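Local coordinates for protein prophenoloxidase b (PDB 3WKY) that is a copper-containing phenoloxidase precursor of the hemolymph, whose activated form probably oxidises monophenols and o-diphenols, at residues N422-W435 and P483-T495. Residues are numbered along the deposited sequence; the frame is centred on the assembly and turned at random.
Sequences NITVLNVTVQEEHW and PDFSYTITVNNPT. With NAG (2-acetamido-2-deoxy-beta-D-glucopyranose), chain E; NAG (2-acetamido-2-deoxy-beta-D-glucopyranose), chain I; NAG (2-acetamido-2-deoxy-beta-D-glucopyranose), chain F.
Two backbone amides grip Thr490 O: Leu426 N at 2.7 Å and Asn427 N at 3.2 Å. That shared acceptor marks a classic beta bulge in strand 424-432, which pairs antiparallel with strand 485-493 in a three-stranded sheet of the Ig-like hemocyanin domain; strand 541-548 flanks 485-493 on its other edge. Beyond the bulge the ladder is regular, and Gln431 N reaches Ser486 O in a nearly straight bond (178°). On the inner face, Val428 and Ile489 lie side by side, CG1 of the valine 3.7 Å from CD1 of the isoleucine, and Val430 CG2 rests against Tyr487 CB; strands 588-598 and 655-664 pack on the valines, as across a beta sandwich. The other face carries Asn427, whose ND2 is covalently joined to C1 of an N-linked N-acetylglucosamine and, through one water, linked to Thr490 OG1. Past the strand ends, Pro483 CG sits over the five-membered ring of Trp435, 3.5 Å from its centroid, in a CH-pi contact. Glu432, its CG anti to the backbone N (chi1 -170°) and its chain extended, brings OE2 against Pro483 CG; its OE1 is hydrogen-bonded to Ser441 OG and His447 ND1. A leucine in place of Trp435 would probably lose the flat ring face over Pro483 CG and leave Glu432 OE1 without one donor, since Trp435 NE1 gives OE1 a bent hydrogen bond (3.0 Å, 137°) from above the carboxylate plane.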
ATOM      1  N   ASN A 422      16.169 -56.259  17.927  1.00 24.97           N
ATOM      2  CA  ASN A 422      16.662 -57.289  18.846  1.00 26.09           C
ATOM      3  C   ASN A 422      17.789 -56.789  19.751  1.00 28.99           C
ATOM      4  O   ASN A 422      18.051 -57.369  20.808  1.00 32.25           O
ATOM      5  CB  ASN A 422      17.136 -58.519  18.056  1.00 26.41           C
ATOM      6  CG  ASN A 422      15.985 -59.337  17.493  1.00 30.39           C
ATOM      7  OD1 ASN A 422      15.173 -59.876  18.239  1.00 45.66           O
ATOM      8  ND2 ASN A 422      15.920 -59.441  16.174  1.00 44.13           N
ATOM      9  N   ILE A 423      18.470 -55.721  19.340  1.00 22.83           N
ATOM     10  CA  ILE A 423      19.631 -55.225  20.079  0.78 22.63           C
ATOM     11  C   ILE A 423      19.238 -54.090  21.020  1.00 29.34           C
ATOM     12  O   ILE A 423      18.471 -53.212  20.638  1.00 32.44           O
ATOM     13  CB  ILE A 423      20.740 -54.758  19.118  0.78 25.53           C
ATOM     14  CG1 ILE A 423      21.198 -55.921  18.239  0.78 31.49           C
ATOM     15  CG2 ILE A 423      21.913 -54.193  19.882  0.78 24.26           C
ATOM     16  CD1 ILE A 423      21.688 -57.109  19.030  0.78 28.21           C
ATOM     17  N   THR A 424      19.754 -54.124  22.248  1.00 23.77           N
ATOM     18  CA  THR A 424      19.516 -53.088  23.250  1.00 27.22           C
ATOM     19  C   THR A 424      20.690 -52.116  23.256  1.00 31.02           C
ATOM     20  O   THR A 424      21.844 -52.535  23.232  1.00 24.84           O
ATOM     21  CB  THR A 424      19.385 -53.710  24.675  1.00 30.43           C
ATOM     22  OG1 THR A 424      18.155 -54.439  24.773  1.00 35.57           O
ATOM     23  CG2 THR A 424      19.397 -52.627  25.739  1.00 32.34           C
ATOM     24  N   VAL A 425      20.417 -50.814  23.267  1.00 24.98           N
ATOM     25  CA  VAL A 425      21.502 -49.852  23.411  1.00 19.27           C
ATOM     26  C   VAL A 425      21.668 -49.489  24.888  1.00 28.26           C
ATOM     27  O   VAL A 425      20.718 -49.030  25.532  1.00 29.68           O
ATOM     28  CB  VAL A 425      21.253 -48.578  22.567  1.00 23.12           C
ATOM     29  CG1 VAL A 425      22.377 -47.573  22.779  1.00 24.22           C
ATOM     30  CG2 VAL A 425      21.141 -48.945  21.098  1.00 17.65           C
ATOM     31  N   LEU A 426      22.873 -49.690  25.423  1.00 25.08           N
ATOM     32  CA  LEU A 426      23.097 -49.542  26.859  1.00 27.82           C
ATOM     33  C   LEU A 426      23.796 -48.247  27.234  1.00 26.76           C
ATOM     34  O   LEU A 426      23.563 -47.700  28.311  1.00 30.89           O
ATOM     35  CB  LEU A 426      23.916 -50.723  27.399  1.00 24.53           C
ATOM     36  CG  LEU A 426      23.231 -52.085  27.349  1.00 30.22           C
ATOM     37  CD1 LEU A 426      24.189 -53.188  27.808  1.00 33.16           C
ATOM     38  CD2 LEU A 426      21.991 -52.064  28.213  1.00 35.80           C
ATOM     39  N   ASN A 427      24.676 -47.768  26.362  1.00 26.57           N
ATOM     40  CA  ASN A 427      25.473 -46.597  26.693  1.00 24.02           C
ATOM     41  C   ASN A 427      26.036 -45.921  25.455  1.00 22.65           C
ATOM     42  O   ASN A 427      26.153 -46.533  24.388  1.00 23.94           O
ATOM     43  CB  ASN A 427      26.630 -46.985  27.611  1.00 32.21           C
ATOM     44  CG  ASN A 427      26.992 -45.886  28.586  1.00 49.06           C
ATOM     45  OD1 ASN A 427      26.517 -44.753  28.469  1.00 48.93           O
ATOM     46  ND2 ASN A 427      27.847 -46.214  29.555  1.00 61.57           N
ATOM     47  N   VAL A 428      26.392 -44.652  25.608  1.00 23.56           N
ATOM     48  CA  VAL A 428      26.960 -43.878  24.521  1.00 22.84           C
ATOM     49  C   VAL A 428      27.963 -42.933  25.148  1.00 21.17           C
ATOM     50  O   VAL A 428      27.672 -42.316  26.176  1.00 27.47           O
ATOM     51  CB  VAL A 428      25.894 -43.014  23.798  1.00 23.87           C
ATOM     52  CG1 VAL A 428      26.528 -42.270  22.642  1.00 23.88           C
ATOM     53  CG2 VAL A 428      24.724 -43.855  23.297  1.00 24.37           C
ATOM     54  N   THR A 429      29.156 -42.843  24.573  1.00 20.58           N
ATOM     55  CA  THR A 429      30.140 -41.863  25.015  0.57 23.00           C
ATOM     56  C   THR A 429      30.864 -41.284  23.807  1.00 25.98           C
ATOM     57  O   THR A 429      31.114 -41.992  22.833  1.00 27.21           O
ATOM     58  CB  THR A 429      31.166 -42.465  26.003  0.57 30.62           C
ATOM     59  OG1 THR A 429      32.099 -41.454  26.399  0.57 29.32           O
ATOM     60  CG2 THR A 429      31.924 -43.605  25.360  0.57 33.41           C
ATOM     61  N   VAL A 430      31.192 -40.000  23.882  1.00 23.82           N
ATOM     62  CA  VAL A 430      31.872 -39.314  22.803  1.00 22.70           C
ATOM     63  C   VAL A 430      33.159 -38.726  23.367  1.00 22.44           C
ATOM     64  O   VAL A 430      33.158 -38.157  24.466  1.00 26.11           O
ATOM     65  CB  VAL A 430      30.965 -38.201  22.217  1.00 24.27           C
ATOM     66  CG1 VAL A 430      31.731 -37.328  21.242  1.00 24.58           C
ATOM     67  CG2 VAL A 430      29.753 -38.823  21.536  1.00 21.78           C
ATOM     68  N   GLN A 431      34.258 -38.869  22.632  1.00 22.90           N
ATOM     69  CA  GLN A 431      35.543 -38.384  23.126  1.00 25.48           C
ATOM     70  C   GLN A 431      36.391 -37.739  22.041  1.00 21.43           C
ATOM     71  O   GLN A 431      36.777 -38.379  21.051  1.00 22.27           O
ATOM     72  CB  GLN A 431      36.334 -39.509  23.816  1.00 29.63           C
ATOM     73  CG  GLN A 431      37.728 -39.078  24.290  1.00 27.67           C
ATOM     74  CD  GLN A 431      37.682 -38.028  25.386  1.00 26.74           C
ATOM     75  OE1 GLN A 431      37.001 -38.200  26.399  1.00 30.19           O
ATOM     76  NE2 GLN A 431      38.402 -36.925  25.184  1.00 31.44           N
ATOM     77  N   GLU A 432      36.693 -36.468  22.246  1.00 24.84           N
ATOM     78  CA  GLU A 432      37.541 -35.736  21.333  1.00 26.94           C
ATOM     79  C   GLU A 432      38.953 -36.287  21.436  1.00 32.33           C
ATOM     80  O   GLU A 432      39.441 -36.571  22.532  1.00 27.22           O
ATOM     81  CB  GLU A 432      37.533 -34.257  21.696  1.00 31.75           C
ATOM     82  CG  GLU A 432      38.199 -33.370  20.673  1.00 25.96           C
ATOM     83  CD  GLU A 432      37.881 -31.909  20.890  1.00 26.12           C
ATOM     84  OE1 GLU A 432      38.352 -31.337  21.900  1.00 35.02           O
ATOM     85  OE2 GLU A 432      37.160 -31.338  20.037  1.00 34.87           O
ATOM     86  N   GLU A 433      39.597 -36.445  20.288  1.00 27.57           N
ATOM     87  CA  GLU A 433      40.960 -36.959  20.234  0.51 35.81           C
ATOM     88  C   GLU A 433      41.959 -35.877  20.643  1.00 39.59           C
ATOM     89  O   GLU A 433      41.617 -34.694  20.711  1.00 32.76           O
ATOM     90  CB  GLU A 433      41.282 -37.462  18.823  0.51 32.37           C
ATOM     91  CG  GLU A 433      41.821 -38.894  18.760  0.51 44.81           C
ATOM     92  CD  GLU A 433      40.807 -39.940  19.200  0.51 40.22           C
ATOM     93  OE1 GLU A 433      40.196 -40.596  18.328  0.51 41.10           O
ATOM     94  OE2 GLU A 433      40.621 -40.117  20.420  0.51 37.68           O
ATOM     95  N   HIS A 434      43.194 -36.284  20.925  1.00 36.62           N
ATOM     96  CA  HIS A 434      44.259 -35.338  21.251  0.66 35.93           C
ATOM     97  C   HIS A 434      44.506 -34.394  20.085  1.00 33.74           C
ATOM     98  O   HIS A 434      44.641 -34.834  18.945  1.00 41.51           O
ATOM     99  CB  HIS A 434      45.562 -36.078  21.578  0.66 41.52           C
ATOM    100  CG  HIS A 434      46.767 -35.186  21.620  0.66 37.05           C
ATOM    101  ND1 HIS A 434      47.543 -34.930  20.509  0.66 42.44           N
ATOM    102  CD2 HIS A 434      47.322 -34.486  22.636  0.66 36.67           C
ATOM    103  CE1 HIS A 434      48.523 -34.108  20.838  0.66 44.37           C
ATOM    104  NE2 HIS A 434      48.415 -33.826  22.124  0.66 44.73           N
ATOM    105  N   TRP A 435      44.567 -33.097  20.366  1.00 32.77           N
ATOM    106  CA  TRP A 435      44.827 -32.124  19.312  1.00 37.10           C
ATOM    107  C   TRP A 435      45.768 -31.006  19.750  1.00 30.97           C
ATOM    108  O   TRP A 435      46.337 -30.302  18.913  1.00 35.79           O
ATOM    109  CB  TRP A 435      43.518 -31.553  18.741  1.00 33.23           C
ATOM    110  CG  TRP A 435      42.658 -30.827  19.738  1.00 29.63           C
ATOM    111  CD1 TRP A 435      41.663 -31.359  20.507  1.00 30.67           C
ATOM    112  CD2 TRP A 435      42.700 -29.429  20.044  1.00 28.02           C
ATOM    113  NE1 TRP A 435      41.088 -30.376  21.278  1.00 29.05           N
ATOM    114  CE2 TRP A 435      41.710 -29.184  21.014  1.00 29.10           C
ATOM    115  CE3 TRP A 435      43.480 -28.359  19.589  1.00 29.88           C
ATOM    116  CZ2 TRP A 435      41.485 -27.914  21.546  1.00 30.50           C
ATOM    117  CZ3 TRP A 435      43.260 -27.105  20.121  1.00 32.70           C
ATOM    118  CH2 TRP A 435      42.270 -26.891  21.087  1.00 30.08           C
ATOM    119  N   PRO A 483      38.766 -30.679  15.799  1.00 24.87           N
ATOM    120  CA  PRO A 483      39.611 -31.854  16.084  1.00 23.67           C
ATOM    121  C   PRO A 483      38.890 -33.154  15.750  1.00 25.77           C
ATOM    122  O   PRO A 483      37.655 -33.184  15.830  1.00 26.90           O
ATOM    123  CB  PRO A 483      39.813 -31.782  17.606  1.00 24.64           C
ATOM    124  CG  PRO A 483      39.562 -30.359  17.971  1.00 26.58           C
ATOM    125  CD  PRO A 483      38.509 -29.867  17.001  1.00 24.54           C
ATOM    126  N   ASP A 484      39.624 -34.213  15.399  1.00 23.81           N
ATOM    127  CA  ASP A 484      39.011 -35.538  15.285  1.00 30.56           C
ATOM    128  C   ASP A 484      38.328 -35.918  16.595  1.00 23.74           C
ATOM    129  O   ASP A 484      38.739 -35.479  17.672  1.00 27.42           O
ATOM    130  CB  ASP A 484      40.052 -36.622  14.966  1.00 31.77           C
ATOM    131  CG  ASP A 484      40.654 -36.488  13.578  1.00 40.60           C
ATOM    132  OD1 ASP A 484      40.051 -35.824  12.709  1.00 33.55           O
ATOM    133  OD2 ASP A 484      41.739 -37.074  13.358  1.00 40.04           O
ATOM    134  N   PHE A 485      37.284 -36.734  16.503  1.00 23.43           N
ATOM    135  CA  PHE A 485      36.678 -37.314  17.688  1.00 22.69           C
ATOM    136  C   PHE A 485      36.240 -38.737  17.399  1.00 26.76           C
ATOM    137  O   PHE A 485      36.130 -39.145  16.240  1.00 27.36           O
ATOM    138  CB  PHE A 485      35.485 -36.480  18.194  1.00 21.93           C
ATOM    139  CG  PHE A 485      34.343 -36.376  17.215  1.00 25.38           C
ATOM    140  CD1 PHE A 485      34.338 -35.386  16.241  1.00 27.42           C
ATOM    141  CD2 PHE A 485      33.255 -37.239  17.296  1.00 24.26           C
ATOM    142  CE1 PHE A 485      33.287 -35.280  15.340  1.00 24.94           C
ATOM    143  CE2 PHE A 485      32.198 -37.139  16.402  1.00 30.65           C
ATOM    144  CZ  PHE A 485      32.215 -36.152  15.420  1.00 20.44           C
ATOM    145  N   SER A 486      36.019 -39.509  18.459  1.00 26.24           N
ATOM    146  CA  SER A 486      35.429 -40.826  18.297  0.52 22.33           C
ATOM    147  C   SER A 486      34.244 -40.969  19.241  1.00 19.51           C
ATOM    148  O   SER A 486      34.040 -40.142  20.132  1.00 25.95           O
ATOM    149  CB  SER A 486      36.450 -41.920  18.591  0.52 28.85           C
ATOM    150  OG  SER A 486      36.651 -42.029  19.984  0.52 25.78           O
ATOM    151  N   TYR A 487      33.443 -42.002  19.022  1.00 22.66           N
ATOM    152  CA  TYR A 487      32.351 -42.307  19.937  1.00 25.09           C
ATOM    153  C   TYR A 487      32.276 -43.817  20.128  1.00 24.09           C
ATOM    154  O   TYR A 487      32.683 -44.577  19.248  1.00 24.47           O
ATOM    155  CB  TYR A 487      31.003 -41.737  19.455  1.00 24.26           C
ATOM    156  CG  TYR A 487      30.482 -42.333  18.168  1.00 24.99           C
ATOM    157  CD1 TYR A 487      29.841 -43.564  18.156  1.00 25.16           C
ATOM    158  CD2 TYR A 487      30.597 -41.644  16.963  1.00 25.12           C
ATOM    159  CE1 TYR A 487      29.370 -44.111  16.986  1.00 27.79           C
ATOM    160  CE2 TYR A 487      30.111 -42.182  15.786  1.00 20.56           C
ATOM    161  CZ  TYR A 487      29.501 -43.406  15.801  1.00 23.12           C
ATOM    162  OH  TYR A 487      29.023 -43.951  14.632  1.00 24.21           O
ATOM    163  N   THR A 488      31.751 -44.246  21.268  1.00 21.68           N
ATOM    164  CA  THR A 488      31.572 -45.672  21.514  1.00 23.58           C
ATOM    165  C   THR A 488      30.145 -45.957  21.952  1.00 19.22           C
ATOM    166  O   THR A 488      29.613 -45.297  22.854  1.00 25.15           O
ATOM    167  CB  THR A 488      32.568 -46.194  22.562  1.00 25.87           C
ATOM    168  OG1 THR A 488      33.901 -46.007  22.071  1.00 27.57           O
ATOM    169  CG2 THR A 488      32.338 -47.690  22.831  1.00 22.77           C
ATOM    170  N   ILE A 489      29.526 -46.928  21.287  1.00 20.36           N
ATOM    171  CA  ILE A 489      28.190 -47.355  21.634  1.00 20.04           C
ATOM    172  C   ILE A 489      28.305 -48.711  22.325  1.00 22.69           C
ATOM    173  O   ILE A 489      28.916 -49.632  21.785  1.00 22.41           O
ATOM    174  CB  ILE A 489      27.308 -47.529  20.386  1.00 23.17           C
ATOM    175  CG1 ILE A 489      27.360 -46.273  19.496  1.00 20.29           C
ATOM    176  CG2 ILE A 489      25.870 -47.854  20.790  1.00 19.21           C
ATOM    177  CD1 ILE A 489      27.007 -44.981  20.224  1.00 22.27           C
ATOM    178  N   THR A 490      27.729 -48.818  23.516  1.00 23.14           N
ATOM    179  CA  THR A 490      27.670 -50.101  24.214  1.00 22.58           C
ATOM    180  C   THR A 490      26.301 -50.712  23.947  1.00 25.98           C
ATOM    181  O   THR A 490      25.273 -50.077  24.214  1.00 25.27           O
ATOM    182  CB  THR A 490      27.861 -49.911  25.724  1.00 19.56           C
ATOM    183  OG1 THR A 490      29.113 -49.247  25.968  1.00 26.55           O
ATOM    184  CG2 THR A 490      27.866 -51.265  26.448  1.00 22.38           C
ATOM    185  N   VAL A 491      26.277 -51.930  23.407  1.00 23.10           N
ATOM    186  CA  VAL A 491      25.011 -52.595  23.123  1.00 18.71           C
ATOM    187  C   VAL A 491      24.946 -53.979  23.774  1.00 31.41           C
ATOM    188  O   VAL A 491      25.966 -54.524  24.196  1.00 26.44           O
ATOM    189  CB  VAL A 491      24.756 -52.743  21.620  1.00 21.99           C
ATOM    190  CG1 VAL A 491      24.863 -51.386  20.918  1.00 17.81           C
ATOM    191  CG2 VAL A 491      25.729 -53.730  21.000  1.00 25.59           C
ATOM    192  N   ASN A 492      23.742 -54.532  23.853  1.00 24.99           N
ATOM    193  CA  ASN A 492      23.576 -55.914  24.287  1.00 27.38           C
ATOM    194  C   ASN A 492      22.757 -56.711  23.294  1.00 29.31           C
ATOM    195  O   ASN A 492      21.693 -56.268  22.850  1.00 28.70           O
ATOM    196  CB  ASN A 492      22.920 -56.004  25.666  1.00 26.19           C
ATOM    197  CG  ASN A 492      22.918 -57.430  26.211  1.00 33.48           C
ATOM    198  OD1 ASN A 492      23.978 -58.038  26.355  1.00 26.51           O
ATOM    199  ND2 ASN A 492      21.731 -57.970  26.505  1.00 25.94           N
ATOM    200  N   ASN A 493      23.264 -57.887  22.936  1.00 23.24           N
ATOM    201  CA  ASN A 493      22.500 -58.845  22.162  1.00 23.10           C
ATOM    202  C   ASN A 493      22.018 -59.901  23.144  1.00 34.28           C
ATOM    203  O   ASN A 493      22.812 -60.723  23.605  1.00 27.55           O
ATOM    204  CB  ASN A 493      23.386 -59.476  21.089  1.00 23.11           C
ATOM    205  CG  ASN A 493      22.689 -60.581  20.319  1.00 24.32           C
ATOM    206  OD1 ASN A 493      21.523 -60.899  20.559  1.00 27.09           O
ATOM    207  ND2 ASN A 493      23.408 -61.169  19.368  1.00 25.58           N
ATOM    208  N   PRO A 494      20.722 -59.863  23.483  1.00 31.71           N
ATOM    209  CA  PRO A 494      20.162 -60.798  24.465  1.00 30.50           C
ATOM    210  C   PRO A 494      19.716 -62.106  23.831  1.00 28.34           C
ATOM    211  O   PRO A 494      19.228 -62.979  24.541  1.00 35.10           O
ATOM    212  CB  PRO A 494      18.944 -60.045  24.997  1.00 29.29           C
ATOM    213  CG  PRO A 494      18.473 -59.238  23.800  1.00 32.97           C
ATOM    214  CD  PRO A 494      19.752 -58.816  23.094  1.00 27.53           C
ATOM    215  N   THR A 495      19.877 -62.245  22.522  1.00 29.64           N
ATOM    216  CA  THR A 495      19.431 -63.456  21.848  1.00 28.86           C
ATOM    217  C   THR A 495      20.514 -64.545  21.888  1.00 33.16           C
ATOM    218  O   THR A 495      21.601 -64.336  22.438  1.00 29.26           O
ATOM    219  CB  THR A 495      19.032 -63.196  20.401  1.00 29.87           C
ATOM    220  OG1 THR A 495      20.210 -63.060  19.598  1.00 29.89           O
ATOM    221  CG2 THR A 495      18.164 -61.911  20.294  1.00 28.99           C
TER
HETATM  222  C1  NAG E 701      14.909 -60.405  15.805  1.00 46.29           C
HETATM  223  C2  NAG E 701      13.666 -59.759  15.166  1.00 59.34           C
HETATM  224  C3  NAG E 701      12.967 -60.568  14.065  1.00 63.82           C
HETATM  225  C4  NAG E 701      13.828 -61.644  13.415  1.00 66.46           C
HETATM  226  C5  NAG E 701      14.608 -62.369  14.490  1.00 61.42           C
HETATM  227  C6  NAG E 701      15.382 -63.546  13.902  1.00 63.53           C
HETATM  228  C7  NAG E 701      12.558 -58.351  16.854  1.00 54.38           C
HETATM  229  C8  NAG E 701      12.393 -58.435  18.344  1.00 57.50           C
HETATM  230  N2  NAG E 701      12.673 -59.509  16.202  1.00 52.78           N
HETATM  231  O3  NAG E 701      12.530 -59.679  13.060  1.00 65.18           O
HETATM  232  O4  NAG E 701      13.016 -62.565  12.721  1.00 69.93           O
HETATM  233  O5  NAG E 701      15.503 -61.435  15.038  1.00 60.03           O
HETATM  234  O6  NAG E 701      16.190 -63.088  12.839  1.00 64.87           O
HETATM  235  O7  NAG E 701      12.574 -57.248  16.307  1.00 49.69           O
HETATM  236  C1  NAG I 707      28.185 -45.053  30.340  1.00 67.41           C
HETATM  237  C2  NAG I 707      27.902 -45.539  31.758  1.00 72.25           C
HETATM  238  C3  NAG I 707      28.205 -44.435  32.764  1.00 75.56           C
HETATM  239  C4  NAG I 707      29.559 -43.778  32.503  1.00 78.88           C
HETATM  240  C5  NAG I 707      29.852 -43.545  31.021  1.00 71.96           C
HETATM  241  C6  NAG I 707      31.316 -43.140  30.859  1.00 62.10           C
HETATM  242  C7  NAG I 707      26.226 -47.284  31.871  1.00 63.51           C
HETATM  243  C8  NAG I 707      24.784 -47.657  32.061  1.00 53.63           C
HETATM  244  N2  NAG I 707      26.524 -45.988  31.880  1.00 64.60           N
HETATM  245  O3  NAG I 707      28.211 -44.990  34.061  1.00 84.48           O
HETATM  246  O4  NAG I 707      29.600 -42.527  33.155  1.00 84.24           O
HETATM  247  O5  NAG I 707      29.549 -44.688  30.244  1.00 68.18           O
HETATM  248  O6  NAG I 707      32.071 -44.137  30.203  1.00 64.72           O
HETATM  249  O7  NAG I 707      27.081 -48.154  31.709  1.00 64.22           O
HETATM  250  C1  NAG F 704      41.190 -37.295   9.731  1.00 41.01           C
HETATM  251  C2  NAG F 704      42.580 -37.824  10.095  1.00 50.40           C
HETATM  252  C3  NAG F 704      43.520 -36.652  10.348  1.00 47.97           C
HETATM  253  C4  NAG F 704      43.567 -35.764   9.113  1.00 50.44           C
HETATM  254  C5  NAG F 704      42.166 -35.397   8.631  1.00 49.65           C
HETATM  255  C6  NAG F 704      42.243 -34.758   7.250  1.00 46.12           C
HETATM  256  C7  NAG F 704      42.985 -39.993  11.115  1.00 57.44           C
HETATM  257  C8  NAG F 704      43.425 -40.672  12.379  1.00 45.99           C
HETATM  258  N2  NAG F 704      42.547 -38.736  11.229  1.00 52.02           N
HETATM  259  O3  NAG F 704      44.818 -37.116  10.635  1.00 47.73           O
HETATM  260  O4  NAG F 704      44.285 -34.584   9.402  1.00 55.76           O
HETATM  261  O5  NAG F 704      41.320 -36.530   8.544  1.00 50.97           O
HETATM  262  O6  NAG F 704      42.377 -35.783   6.290  1.00 54.48           O
HETATM  263  O7  NAG F 704      43.036 -40.589  10.038  1.00 52.65           O
HETATM  264  O   HOH W   1      29.578 -48.606  28.695  1.00 38.55           O